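PDB 3TC3: UV damage endonuclease, which probably nicks DNA at ultraviolet-induced and other lesions for repair, as a manganese-binding endonuclease built on a TIM barrel. Local coordinates for residues A[285-290]-A[294-299]; A[22-27]-A[301-306]; A[239-244]-A[281-286]; A[60-65]-A[77-82]. All coordinates share one frame; numbering follows the deposited sequence. Where two conformers were deposited one is given.

Interaction 1. Residues A[285-290]-A[294-299]. With MN (manganese (II) ion), chain C.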
loop_
_atom_site.group_PDB
_atom_site.type_symbol
_atom_site.label_atom_id
_atom_site.label_comp_id
_atom_site.label_asym_id
_atom_site.label_seq_id
_atom_site.Cartn_x
_atom_site.Cartn_y
_atom_site.Cartn_z
ATOM N N ILE A 285 1.128 -10.793 3.031
ATOM C CA ILE A 285 2.148 -10.581 1.994
ATOM C C ILE A 285 1.530 -9.888 0.756
ATOM O O ILE A 285 0.638 -10.462 0.103
ATOM C CB ILE A 285 2.752 -11.887 1.542
ATOM C CG1 ILE A 285 3.453 -12.602 2.672
ATOM C CG2 ILE A 285 3.822 -11.660 0.451
ATOM C CD1 ILE A 285 3.858 -14.108 2.265
ATOM N N MET A 286 2.001 -8.672 0.454
ATOM C CA MET A 286 1.510 -7.971 -0.753
ATOM C C MET A 286 2.471 -8.167 -1.881
ATOM O O MET A 286 3.687 -7.822 -1.754
ATOM C CB MET A 286 1.475 -6.466 -0.455
ATOM C CG MET A 286 0.915 -5.615 -1.660
ATOM S SD MET A 286 -0.704 -6.137 -2.271
ATOM C CE MET A 286 -1.684 -5.906 -0.779
ATOM N N LEU A 287 2.062 -8.832 -2.953
ATOM C CA LEU A 287 2.959 -9.053 -4.111
ATOM C C LEU A 287 3.111 -7.904 -5.022
ATOM O O LEU A 287 2.093 -7.379 -5.525
ATOM C CB LEU A 287 2.473 -10.264 -4.949
ATOM C CG LEU A 287 2.206 -11.485 -4.096
ATOM C CD1 LEU A 287 1.572 -12.592 -4.994
ATOM C CD2 LEU A 287 3.533 -12.070 -3.481
ATOM N N GLU A 288 4.300 -7.364 -5.131
ATOM C CA GLU A 288 4.497 -6.189 -6.011
ATOM C C GLU A 288 5.290 -6.639 -7.235
ATOM O O GLU A 288 6.574 -6.644 -7.272
ATOM C CB GLU A 288 5.355 -5.152 -5.250
ATOM C CG GLU A 288 4.622 -4.561 -4.064
ATOM C CD GLU A 288 5.355 -3.381 -3.458
ATOM O OE1 GLU A 288 6.608 -3.489 -3.311
ATOM O OE2 GLU A 288 4.686 -2.442 -3.035
ATOM N N VAL A 289 4.536 -7.335 -8.059
ATOM C CA VAL A 289 5.120 -7.827 -9.340
ATOM C C VAL A 289 4.133 -7.463 -10.449
ATOM O O VAL A 289 2.949 -7.231 -10.261
ATOM C CB VAL A 289 5.385 -9.327 -9.271
ATOM C CG1 VAL A 289 6.673 -9.603 -8.421
ATOM C CG2 VAL A 289 4.149 -10.153 -8.840
ATOM N N LYS A 290 4.641 -7.490 -11.683
ATOM C CA LYS A 290 3.878 -6.810 -12.684
ATOM C C LYS A 290 2.698 -7.648 -13.200
ATOM O O LYS A 290 1.775 -7.050 -13.755
ATOM C CB LYS A 290 4.773 -6.551 -13.903
ATOM C CG LYS A 290 5.981 -5.605 -13.520
ATOM C CD LYS A 290 5.540 -4.222 -13.318
ATOM C CE LYS A 290 6.853 -3.383 -13.151
ATOM N NZ LYS A 290 6.684 -2.489 -11.958
ATOM N N ILE A 294 -2.002 -13.013 -11.365
ATOM C CA ILE A 294 -1.422 -14.287 -11.855
ATOM C C ILE A 294 -0.333 -14.763 -10.823
ATOM O O ILE A 294 -0.304 -15.945 -10.431
ATOM C CB ILE A 294 -0.870 -14.098 -13.246
ATOM C CG1 ILE A 294 -2.001 -13.723 -14.267
ATOM C CG2 ILE A 294 -0.011 -15.412 -13.668
ATOM C CD1 ILE A 294 -2.719 -14.813 -14.914
ATOM N N SER A 295 0.500 -13.836 -10.304
ATOM C CA SER A 295 1.377 -14.182 -9.246
ATOM C C SER A 295 0.645 -14.484 -7.944
ATOM O O SER A 295 1.135 -15.334 -7.175
ATOM C CB SER A 295 2.468 -13.103 -9.004
ATOM O OG SER A 295 3.490 -13.275 -9.973
ATOM N N ALA A 296 -0.477 -13.795 -7.651
ATOM C CA ALA A 296 -1.200 -14.088 -6.431
ATOM C C ALA A 296 -1.734 -15.517 -6.473
ATOM O O ALA A 296 -1.680 -16.207 -5.440
ATOM C CB ALA A 296 -2.346 -13.123 -6.270
ATOM N N LEU A 297 -2.140 -15.967 -7.661
ATOM C CA LEU A 297 -2.560 -17.381 -7.793
ATOM C C LEU A 297 -1.439 -18.338 -7.555
ATOM O O LEU A 297 -1.674 -19.349 -6.890
ATOM C CB LEU A 297 -3.220 -17.662 -9.141
ATOM C CG LEU A 297 -4.537 -16.874 -9.295
ATOM C CD1 LEU A 297 -5.021 -17.023 -10.713
ATOM C CD2 LEU A 297 -5.596 -17.319 -8.278
ATOM N N LYS A 298 -0.218 -18.009 -8.023
ATOM C CA LYS A 298 0.939 -18.907 -7.832
ATOM C C LYS A 298 1.206 -18.905 -6.324
ATOM O O LYS A 298 1.457 -19.979 -5.717
ATOM C CB LYS A 298 2.140 -18.346 -8.584
ATOM C CG LYS A 298 2.158 -18.291 -10.171
ATOM C CD LYS A 298 3.501 -17.477 -10.608
ATOM C CE LYS A 298 3.915 -17.619 -12.036
ATOM N NZ LYS A 298 5.313 -17.036 -12.029
ATOM N N ALA A 299 1.130 -17.724 -5.651
ATOM C CA ALA A 299 1.458 -17.749 -4.237
ATOM C C ALA A 299 0.426 -18.515 -3.363
ATOM O O ALA A 299 0.814 -19.180 -2.405
ATOM C CB ALA A 299 1.609 -16.270 -3.746
HETATM MN MN MN C . 7.391 -2.123 -1.656
HETATM O O HOH W 1 5.861 -0.364 -2.184
#

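Interaction 2. Residues A[22-27]-A[301-306]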
loop_
_atom_site.group_PDB
_atom_site.type_symbol
_atom_site.label_atom_id
_atom_site.label_comp_id
_atom_site.label_asym_id
_atom_site.label_seq_id
_atom_site.Cartn_x
_atom_site.Cartn_y
_atom_site.Cartn_z
ATOM N N MET A 22 -0.868 -16.933 6.770
ATOM C CA MET A 22 -0.465 -15.821 5.850
ATOM C C MET A 22 -1.587 -15.509 4.865
ATOM O O MET A 22 -2.225 -16.454 4.334
ATOM C CB MET A 22 0.800 -16.180 5.118
ATOM C CG MET A 22 2.067 -16.070 6.033
ATOM S SD MET A 22 3.459 -16.895 5.203
ATOM C CE MET A 22 4.861 -15.940 5.675
ATOM N N ARG A 23 -1.885 -14.219 4.633
ATOM C CA ARG A 23 -2.803 -13.802 3.573
ATOM C C ARG A 23 -1.964 -13.327 2.419
ATOM O O ARG A 23 -0.876 -12.802 2.685
ATOM C CB ARG A 23 -3.725 -12.654 3.968
ATOM C CG ARG A 23 -4.675 -13.028 5.059
ATOM C CD ARG A 23 -5.228 -11.614 5.339
ATOM N NE ARG A 23 -6.314 -11.645 6.247
ATOM C CZ ARG A 23 -6.339 -11.074 7.430
ATOM N NH1 ARG A 23 -5.299 -10.424 7.937
ATOM N NH2 ARG A 23 -7.449 -11.207 8.138
ATOM N N VAL A 24 -2.425 -13.564 1.207
ATOM C CA VAL A 24 -1.777 -13.053 0.016
ATOM C C VAL A 24 -2.573 -11.903 -0.600
ATOM O O VAL A 24 -3.791 -11.945 -0.603
ATOM C CB VAL A 24 -1.808 -14.230 -1.039
ATOM C CG1 VAL A 24 -1.395 -13.760 -2.487
ATOM C CG2 VAL A 24 -1.018 -15.442 -0.538
ATOM N N GLY A 25 -1.855 -10.853 -1.061
ATOM C CA GLY A 25 -2.483 -9.787 -1.853
ATOM C C GLY A 25 -1.784 -9.436 -3.110
ATOM O O GLY A 25 -0.673 -9.825 -3.339
ATOM N N TYR A 26 -2.532 -8.644 -3.912
ATOM C CA TYR A 26 -1.895 -7.988 -5.094
ATOM C C TYR A 26 -2.410 -6.557 -5.171
ATOM O O TYR A 26 -3.286 -6.151 -4.385
ATOM C CB TYR A 26 -2.017 -8.783 -6.365
ATOM C CG TYR A 26 -3.428 -8.988 -6.798
ATOM C CD1 TYR A 26 -4.267 -9.988 -6.176
ATOM C CD2 TYR A 26 -3.999 -8.173 -7.835
ATOM C CE1 TYR A 26 -5.612 -10.169 -6.570
ATOM C CE2 TYR A 26 -5.343 -8.354 -8.193
ATOM C CZ TYR A 26 -6.128 -9.321 -7.538
ATOM O OH TYR A 26 -7.446 -9.462 -7.994
ATOM N N VAL A 27 -1.934 -5.827 -6.189
ATOM C CA VAL A 27 -2.053 -4.332 -6.142
ATOM C C VAL A 27 -2.968 -3.814 -7.257
ATOM O O VAL A 27 -2.754 -4.100 -8.453
ATOM C CB VAL A 27 -0.656 -3.751 -6.367
ATOM C CG1 VAL A 27 -0.689 -2.179 -6.555
ATOM C CG2 VAL A 27 0.267 -4.174 -5.176
ATOM N N LYS A 301 -1.249 -21.058 -4.290
ATOM C CA LYS A 301 -0.945 -22.504 -4.562
ATOM C C LYS A 301 0.221 -22.971 -3.683
ATOM O O LYS A 301 0.071 -23.998 -3.010
ATOM C CB LYS A 301 -0.661 -22.713 -6.034
ATOM C CG LYS A 301 -0.483 -24.181 -6.448
ATOM C CD LYS A 301 0.263 -24.256 -7.795
ATOM C CE LYS A 301 1.780 -24.368 -7.485
ATOM N NZ LYS A 301 2.758 -24.168 -8.632
ATOM N N VAL A 302 1.299 -22.164 -3.557
ATOM C CA VAL A 302 2.454 -22.512 -2.709
ATOM C C VAL A 302 2.017 -22.550 -1.252
ATOM O O VAL A 302 2.347 -23.476 -0.505
ATOM C CB VAL A 302 3.642 -21.535 -2.965
ATOM C CG1 VAL A 302 4.728 -21.711 -1.953
ATOM C CG2 VAL A 302 4.178 -21.681 -4.390
ATOM N N LEU A 303 1.292 -21.525 -0.806
ATOM C CA LEU A 303 0.962 -21.440 0.619
ATOM C C LEU A 303 0.043 -22.575 1.055
ATOM O O LEU A 303 0.157 -23.013 2.193
ATOM C CB LEU A 303 0.335 -20.087 1.037
ATOM C CG LEU A 303 1.333 -18.953 0.852
ATOM C CD1 LEU A 303 0.669 -17.641 1.050
ATOM C CD2 LEU A 303 2.443 -19.040 1.839
ATOM N N LYS A 304 -0.837 -23.027 0.161
ATOM C CA LYS A 304 -1.778 -24.092 0.501
ATOM C C LYS A 304 -0.941 -25.360 0.681
ATOM O O LYS A 304 -1.150 -26.140 1.625
ATOM C CB LYS A 304 -2.817 -24.299 -0.618
ATOM C CG LYS A 304 -3.947 -23.270 -0.603
ATOM C CD LYS A 304 -4.859 -23.273 -1.867
ATOM C CE LYS A 304 -5.850 -24.401 -1.805
ATOM N NZ LYS A 304 -7.036 -24.174 -2.675
ATOM N N GLU A 305 -0.001 -25.552 -0.225
ATOM C CA GLU A 305 0.881 -26.717 -0.155
ATOM C C GLU A 305 1.707 -26.747 1.110
ATOM O O GLU A 305 1.916 -27.809 1.690
ATOM C CB GLU A 305 1.697 -26.858 -1.406
ATOM C CG GLU A 305 2.619 -28.043 -1.334
ATOM C CD GLU A 305 3.895 -27.775 -2.056
ATOM O OE1 GLU A 305 3.767 -27.452 -3.256
ATOM O OE2 GLU A 305 5.001 -27.908 -1.431
ATOM N N LEU A 306 2.114 -25.588 1.579
ATOM C CA LEU A 306 2.903 -25.473 2.790
ATOM C C LEU A 306 2.048 -25.332 4.064
ATOM O O LEU A 306 2.583 -25.073 5.136
ATOM C CB LEU A 306 3.866 -24.297 2.653
ATOM C CG LEU A 306 4.958 -24.364 1.598
ATOM C CD1 LEU A 306 5.625 -22.989 1.562
ATOM C CD2 LEU A 306 5.982 -25.534 1.858
#

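Interaction 3. Residues A[239-244]-A[281-286]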
loop_
_atom_site.group_PDB
_atom_site.type_symbol
_atom_site.label_atom_id
_atom_site.label_comp_id
_atom_site.label_asym_id
_atom_site.label_seq_id
_atom_site.Cartn_x
_atom_site.Cartn_y
_atom_site.Cartn_z
ATOM N N LEU A 239 12.320 -7.594 13.998
ATOM C CA LEU A 239 12.373 -6.187 14.435
ATOM C C LEU A 239 11.088 -5.437 13.992
ATOM O O LEU A 239 10.435 -4.759 14.821
ATOM C CB LEU A 239 13.610 -5.506 13.869
ATOM C CG LEU A 239 14.938 -5.866 14.594
ATOM C CD1 LEU A 239 16.042 -5.350 13.717
ATOM C CD2 LEU A 239 15.069 -5.180 15.926
ATOM N N VAL A 240 10.748 -5.571 12.722
ATOM C CA VAL A 240 9.592 -4.871 12.228
ATOM C C VAL A 240 8.279 -5.379 12.825
ATOM O O VAL A 240 7.337 -4.580 13.115
ATOM C CB VAL A 240 9.635 -4.961 10.664
ATOM C CG1 VAL A 240 8.253 -4.954 10.147
ATOM C CG2 VAL A 240 10.625 -4.009 10.074
ATOM N N ARG A 241 8.192 -6.718 13.135
ATOM C CA ARG A 241 6.964 -7.237 13.826
ATOM C C ARG A 241 6.540 -6.501 15.108
ATOM O O ARG A 241 5.350 -6.310 15.374
ATOM C CB ARG A 241 7.096 -8.773 14.113
ATOM C CG ARG A 241 5.896 -9.454 14.698
ATOM C CD ARG A 241 6.259 -10.954 15.034
ATOM N NE ARG A 241 6.606 -11.678 13.799
ATOM C CZ ARG A 241 5.743 -12.093 12.857
ATOM N NH1 ARG A 241 4.431 -11.821 12.932
ATOM N NH2 ARG A 241 6.243 -12.721 11.801
ATOM N N ARG A 242 7.515 -6.109 15.913
ATOM C CA ARG A 242 7.269 -5.433 17.181
ATOM C C ARG A 242 6.672 -4.005 16.976
ATOM O O ARG A 242 6.195 -3.398 17.926
ATOM C CB ARG A 242 8.570 -5.432 17.974
ATOM C CG ARG A 242 9.043 -6.854 18.096
ATOM C CD ARG A 242 10.068 -7.042 19.221
ATOM N NE ARG A 242 11.019 -5.928 19.373
ATOM C CZ ARG A 242 12.331 -6.003 19.110
ATOM N NH1 ARG A 242 12.884 -7.145 18.686
ATOM N NH2 ARG A 242 13.094 -4.919 19.264
ATOM N N THR A 243 6.691 -3.484 15.736
ATOM C CA THR A 243 6.108 -2.177 15.472
ATOM C C THR A 243 4.647 -2.240 15.127
ATOM O O THR A 243 4.032 -1.202 15.009
ATOM C CB THR A 243 6.828 -1.387 14.387
ATOM O OG1 THR A 243 6.586 -2.016 13.115
ATOM C CG2 THR A 243 8.376 -1.388 14.635
ATOM N N TRP A 244 4.098 -3.464 15.052
ATOM C CA TRP A 244 2.658 -3.630 14.732
ATOM C C TRP A 244 1.906 -4.059 15.951
ATOM O O TRP A 244 2.357 -4.939 16.669
ATOM C CB TRP A 244 2.461 -4.671 13.616
ATOM C CG TRP A 244 3.012 -4.209 12.330
ATOM C CD1 TRP A 244 4.337 -4.237 11.953
ATOM C CD2 TRP A 244 2.266 -3.806 11.160
ATOM N NE1 TRP A 244 4.471 -3.768 10.625
ATOM C CE2 TRP A 244 3.265 -3.504 10.115
ATOM C CE3 TRP A 244 0.933 -3.583 10.885
ATOM C CZ2 TRP A 244 2.920 -2.984 8.861
ATOM C CZ3 TRP A 244 0.600 -3.108 9.598
ATOM C CH2 TRP A 244 1.579 -2.806 8.630
ATOM N N ASP A 281 6.225 -16.479 9.003
ATOM C CA ASP A 281 4.812 -16.812 9.211
ATOM C C ASP A 281 4.103 -15.679 9.888
ATOM O O ASP A 281 4.745 -14.698 10.313
ATOM C CB ASP A 281 4.589 -18.156 9.969
ATOM C CG ASP A 281 3.197 -18.812 9.699
ATOM O OD1 ASP A 281 2.242 -18.258 9.066
ATOM O OD2 ASP A 281 3.039 -20.007 10.113
ATOM N N GLU A 282 2.782 -15.746 9.886
ATOM C CA GLU A 282 1.990 -14.791 10.636
ATOM C C GLU A 282 2.227 -13.363 10.104
ATOM O O GLU A 282 2.582 -12.442 10.855
ATOM C CB GLU A 282 2.296 -14.915 12.172
ATOM C CG GLU A 282 1.625 -13.870 13.004
ATOM C CD GLU A 282 0.232 -14.256 13.492
ATOM O OE1 GLU A 282 0.092 -15.292 14.201
ATOM O OE2 GLU A 282 -0.721 -13.471 13.207
ATOM N N VAL A 283 2.084 -13.218 8.784
ATOM C CA VAL A 283 2.310 -11.921 8.081
ATOM C C VAL A 283 1.420 -11.910 6.871
ATOM O O VAL A 283 1.088 -12.983 6.303
ATOM C CB VAL A 283 3.733 -11.700 7.585
ATOM C CG1 VAL A 283 4.776 -11.606 8.648
ATOM C CG2 VAL A 283 4.181 -12.813 6.575
ATOM N N ASP A 284 0.897 -10.748 6.488
ATOM C CA ASP A 284 0.133 -10.585 5.219
ATOM C C ASP A 284 1.069 -10.072 4.136
ATOM O O ASP A 284 1.770 -9.139 4.396
ATOM C CB ASP A 284 -1.020 -9.638 5.501
ATOM C CG ASP A 284 -2.077 -10.314 6.422
ATOM O OD1 ASP A 284 -2.119 -11.571 6.438
ATOM O OD2 ASP A 284 -2.779 -9.526 7.035
ATOM N N ILE A 285 1.128 -10.793 3.031
ATOM C CA ILE A 285 2.148 -10.581 1.994
ATOM C C ILE A 285 1.530 -9.888 0.756
ATOM O O ILE A 285 0.638 -10.462 0.103
ATOM C CB ILE A 285 2.752 -11.887 1.542
ATOM C CG1 ILE A 285 3.453 -12.602 2.672
ATOM C CG2 ILE A 285 3.822 -11.660 0.451
ATOM C CD1 ILE A 285 3.858 -14.108 2.265
ATOM N N MET A 286 2.001 -8.672 0.454
ATOM C CA MET A 286 1.510 -7.971 -0.753
ATOM C C MET A 286 2.471 -8.167 -1.881
ATOM O O MET A 286 3.687 -7.822 -1.754
ATOM C CB MET A 286 1.475 -6.466 -0.455
ATOM C CG MET A 286 0.915 -5.615 -1.660
ATOM S SD MET A 286 -0.704 -6.137 -2.271
ATOM C CE MET A 286 -1.684 -5.906 -0.779
#

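Interaction 4. Residues A[60-65]-A[77-82]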
loop_
_atom_site.group_PDB
_atom_site.type_symbol
_atom_site.label_atom_id
_atom_site.label_comp_id
_atom_site.label_asym_id
_atom_site.label_seq_id
_atom_site.Cartn_x
_atom_site.Cartn_y
_atom_site.Cartn_z
ATOM N N LEU A 60 -17.273 -0.255 -9.045
ATOM C CA LEU A 60 -17.903 -1.508 -9.560
ATOM C C LEU A 60 -16.884 -2.627 -9.757
ATOM O O LEU A 60 -17.076 -3.798 -9.334
ATOM C CB LEU A 60 -18.602 -1.250 -10.905
ATOM C CG LEU A 60 -19.353 -2.507 -11.453
ATOM C CD1 LEU A 60 -20.760 -2.148 -11.904
ATOM C CD2 LEU A 60 -18.639 -3.451 -12.523
ATOM N N CYS A 61 -15.783 -2.280 -10.444
ATOM C CA CYS A 61 -14.712 -3.216 -10.743
ATOM C C CYS A 61 -14.026 -3.615 -9.463
ATOM O O CYS A 61 -13.743 -4.799 -9.274
ATOM C CB CYS A 61 -13.774 -2.543 -11.671
ATOM S SG CYS A 61 -14.443 -2.516 -13.406
ATOM N N LEU A 62 -13.788 -2.646 -8.558
ATOM C CA LEU A 62 -13.226 -3.048 -7.219
ATOM C C LEU A 62 -14.090 -4.076 -6.513
ATOM O O LEU A 62 -13.545 -5.033 -5.994
ATOM C CB LEU A 62 -13.022 -1.779 -6.337
ATOM C CG LEU A 62 -12.445 -2.073 -4.918
ATOM C CD1 LEU A 62 -11.053 -2.809 -4.877
ATOM C CD2 LEU A 62 -12.356 -0.747 -4.152
ATOM N N LYS A 63 -15.443 -3.915 -6.525
ATOM C CA LYS A 63 -16.285 -4.896 -5.874
ATOM C C LYS A 63 -16.125 -6.229 -6.571
ATOM O O LYS A 63 -15.974 -7.232 -5.906
ATOM C CB LYS A 63 -17.766 -4.468 -5.957
ATOM C CG LYS A 63 -18.710 -5.428 -5.273
ATOM C CD LYS A 63 -18.610 -5.498 -3.743
ATOM C CE LYS A 63 -19.488 -6.647 -3.128
ATOM N NZ LYS A 63 -21.000 -6.443 -3.310
ATOM N N ASN A 64 -16.097 -6.213 -7.893
ATOM C CA ASN A 64 -15.923 -7.470 -8.643
ATOM C C ASN A 64 -14.575 -8.150 -8.339
ATOM O O ASN A 64 -14.517 -9.365 -8.165
ATOM C CB ASN A 64 -16.087 -7.226 -10.113
ATOM C CG ASN A 64 -17.538 -6.964 -10.483
ATOM O OD1 ASN A 64 -18.470 -7.283 -9.711
ATOM N ND2 ASN A 64 -17.737 -6.326 -11.618
ATOM N N ILE A 65 -13.508 -7.343 -8.245
ATOM C CA ILE A 65 -12.248 -7.891 -7.856
ATOM C C ILE A 65 -12.238 -8.526 -6.481
ATOM O O ILE A 65 -11.635 -9.607 -6.293
ATOM C CB ILE A 65 -11.154 -6.716 -7.945
ATOM C CG1 ILE A 65 -10.869 -6.323 -9.383
ATOM C CG2 ILE A 65 -9.851 -7.109 -7.151
ATOM C CD1 ILE A 65 -9.907 -5.118 -9.522
ATOM N N PHE A 77 -5.588 -6.875 -0.226
ATOM C CA PHE A 77 -5.621 -6.109 -1.486
ATOM C C PHE A 77 -5.131 -4.707 -1.239
ATOM O O PHE A 77 -5.392 -4.133 -0.184
ATOM C CB PHE A 77 -7.070 -6.062 -2.034
ATOM C CG PHE A 77 -7.114 -5.594 -3.458
ATOM C CD1 PHE A 77 -6.562 -6.395 -4.505
ATOM C CD2 PHE A 77 -7.704 -4.319 -3.803
ATOM C CE1 PHE A 77 -6.532 -5.847 -5.825
ATOM C CE2 PHE A 77 -7.704 -3.850 -5.140
ATOM C CZ PHE A 77 -7.131 -4.663 -6.179
ATOM N N ARG A 78 -4.454 -4.160 -2.238
ATOM C CA ARG A 78 -3.993 -2.744 -2.214
ATOM C C ARG A 78 -4.906 -1.957 -3.136
ATOM O O ARG A 78 -4.844 -2.095 -4.348
ATOM C CB ARG A 78 -2.488 -2.514 -2.521
ATOM C CG ARG A 78 -2.137 -0.976 -2.264
ATOM C CD ARG A 78 -0.642 -0.707 -2.725
ATOM N NE ARG A 78 0.315 -1.496 -1.893
ATOM C CZ ARG A 78 1.557 -1.718 -2.355
ATOM N NH1 ARG A 78 1.950 -1.212 -3.515
ATOM N NH2 ARG A 78 2.386 -2.385 -1.653
ATOM N N ILE A 79 -5.825 -1.176 -2.558
ATOM C CA ILE A 79 -6.792 -0.391 -3.394
ATOM C C ILE A 79 -6.053 0.726 -4.130
ATOM O O ILE A 79 -5.192 1.420 -3.560
ATOM C CB ILE A 79 -7.867 0.185 -2.500
ATOM C CG1 ILE A 79 -8.694 -0.953 -1.925
ATOM C CG2 ILE A 79 -8.772 1.172 -3.303
ATOM C CD1 ILE A 79 -9.824 -0.472 -0.909
ATOM N N SER A 80 -6.395 0.848 -5.405
ATOM C CA SER A 80 -5.749 1.861 -6.227
ATOM C C SER A 80 -5.999 3.304 -5.731
ATOM O O SER A 80 -7.143 3.640 -5.344
ATOM C CB SER A 80 -6.329 1.767 -7.679
ATOM O OG SER A 80 -5.817 2.886 -8.429
ATOM N N SER A 81 -4.969 4.116 -5.749
ATOM C CA SER A 81 -5.105 5.586 -5.432
ATOM C C SER A 81 -5.885 6.296 -6.500
ATOM O O SER A 81 -6.369 7.431 -6.268
ATOM C CB SER A 81 -3.747 6.234 -5.209
ATOM O OG SER A 81 -3.096 5.550 -4.155
ATOM N N ASN A 82 -6.065 5.660 -7.667
ATOM C CA ASN A 82 -6.890 6.341 -8.720
ATOM C C ASN A 82 -8.357 6.128 -8.510
ATOM O O ASN A 82 -9.187 6.622 -9.329
ATOM C CB ASN A 82 -6.483 5.775 -10.108
ATOM C CG ASN A 82 -5.161 6.158 -10.520
ATOM O OD1 ASN A 82 -4.597 7.149 -10.052
ATOM N ND2 ASN A 82 -4.636 5.427 -11.550
#

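Interaction 1. Residues A[285-290]-A[294-299]
Leu-287 directs its side chain at helix 293-305 with CG anti to the carbonyl carbon (chi1 -50°) and an extended second torsion (chi2 174°), which sends methyl CD1 straight into the helix backbone. There Leu-287 CD1 lies 3.5 Å from Ala-296 CA, tighter than usual for two carbons, and equally close to the backbone oxygen of Ser-295. The same Leu-287 CD1 reaches Ala-299 CB at 3.9 Å, so a single branch settles among residues of two successive helical turns, where the two alanines leave room for it. Two residues along, Val-289 packs CG2 against the side chain of Ser-295, 3.4 Å from Ser-295 CB. Hydroxyl OG of Ser-295 also borders this methyl, yet its polar needs are met elsewhere, by Asp-291, Thr-267 and the backbone N of Ile-268. Between these two apolar residues, Glu-288 turns the other way from its neighbours, into the barrel. Its extended chain carries Glu-288 OE1 to the manganese ion at 2.3 Å, and a water completes another metal bond at 2.4 Å from the manganese. Glu-195 and Asp-220 bind the same ion, while Arg-78 forms a salt bridge with Glu-288 OE2 and probably offsets some of the negative charge gathered there. Phe-273 of helix 270-279 lines the flank of Leu-287 and Ala-299. Strand 285-287 and helix 294-299 run at 141° with their axes 9.4 Å apart, the eighth strand and the helix that follows it in a TIM barrel, whose strand leads into the metal site at the carboxyl end of the sheet.

Interaction 2. Residues A[22-27]-A[301-306]
On the strand whose Met-22 and Val-24 meet Leu-303, the phenol oxygen OH of Tyr-26 is gripped by two asparagines, Asn-69 and Asn-30, far from residues 301-306. Nothing polar joins the two segments themselves; their contact rests on Leu-303, which points its side chain at the strand between Met-22 and Val-24. Branch CD2 of Leu-303 approaches the sulfur SD of Met-22 at 4.1 Å, the two side chains crossing at about a right angle. The methionine leaves its backbone toward the helix with CG beside the backbone N (chi1 -75°); an extended chi2 puts SD beside the leucine, and the bend at chi3 turns CE away. The other branch, CD1, faces Val-24 CG2 in a contact modelled too close to be trusted in detail. Val-277 of helix 270-279 backs Leu-303, and Val-24 also rests on Ala-299 and Ala-296, one and two turns earlier in the same helix. Charged residues of 301-306 turn elsewhere: Lys-304 pairs with Glu-73, and Glu-305 with Arg-274. Just beyond the helix, Lys-308 shares a backbone hydrogen bond with Met-22. Between residues 22-27 and 301-306 themselves the contact is apolar and nondirectional, so burial probably contributes more than bond geometry.

Interaction 3. Residues A[239-244]-A[281-286]
Arg-241 spends its guanidinium on two consecutive backbone carbonyls of the loop that leads into strand 283-287. Arg-241 NH1 donates to Glu-282 O at 2.8 Å in a nearly straight bond (170°) that lies in the guanidinium plane. Arg-241 NH2 reaches Asp-281 O at 2.9 Å, more bent (143°) and with the acceptor tilted from that plane. Carbon neighbours complete this shell: Glu-282 CG lies 3.5 Å from Arg-241 NH1, and Val-283 CG1 comes obliquely to NH2. An extended start, with CG opposite the backbone N (chi1 -175°), carries the arginine off its helix before a bend at chi3 swings the guanidinium onto the carbonyls. On the receiving side, Glu-282 adopts a left-handed backbone conformation, and Glu-282 N donates to Asp-281 OD1 at 2.7 Å. The Glu-282 carboxylate turns away to Arg-247 instead of meeting Arg-241. Behind the arginine, a type I turn runs from Arg-241 to Trp-244, and Thr-243 OG1 donates to Val-240 O at 2.7 Å while also bonding Val-217 N. Pro-248 packs on the Arg-241 side chain. These connections lead into the seventh and eighth strands at the amino-terminal end of a TIM barrel, remote from the metal site at the carboxyl ends of the strands.

Interaction 4. Residues A[60-65]-A[77-82]
Phe-77 takes the tight part of this contact, its ring lying between strand and helix where Leu-62 and Ile-65 converge. CG opposite the backbone N (chi1 -166°) extends the ring toward helix 48-71. Methyl CG2 of Ile-65 sits over one ring face in a CH-pi contact, 4.1 Å from the Phe-77 ring centroid and 27° off the normal. Leu-62 comes in obliquely, its CD1 3.5 Å from Phe-77 CE2. The edge-to-face partner of the same ring is Tyr-26 of the first strand, so the aromatic is hemmed in by helix and sheet together. The fit is looser toward Ile-79, where Leu-62 CD2 stays 4.1 Å from Ile-79 CD1 and the two side chains cross at about a right angle. Beyond it the chain leaves the helix altogether: Ser-80 OG accepts from Asn-82 N at 2.9 Å in an ST turn. On the helix, the outward side is the solvent side, with Leu-60 exposed and Lys-63 paired to Asp-106. Buried Cys-61 is tied to Cys-35 by a disulfide. Arg-78, next to the ring, faces into the barrel and pairs with Asp-251 of the manganese site. Helix 48-71 links strand 22-27 to its parallel neighbour 76-78, the first beta-alpha-beta crossover of the TIM barrel, and packs on the second strand through these residues.

How the interactions relate
Interactions 1, 2 and 4 are buried helix-on-barrel contacts made by apolar side chains, whereas interaction 3, partly buried, relies on arginine-to-carbonyl hydrogen bonds at the amino-terminal end of the barrel. Interactions 1 and 2 share helix 293-305 and join neighbouring strands, the eighth and first, whose backbones meet through Ile-285 O and Gly-25 N at 2.8 Å. Interactions 1 and 3 fall on opposite ends of strand 283-287. Interaction 4 lies on the other side of strand 22-27, and Arg-78 ties it to interaction 1 inside the barrel. Polar chemistry thus gathers at the metal end and the connecting loops, with packing between.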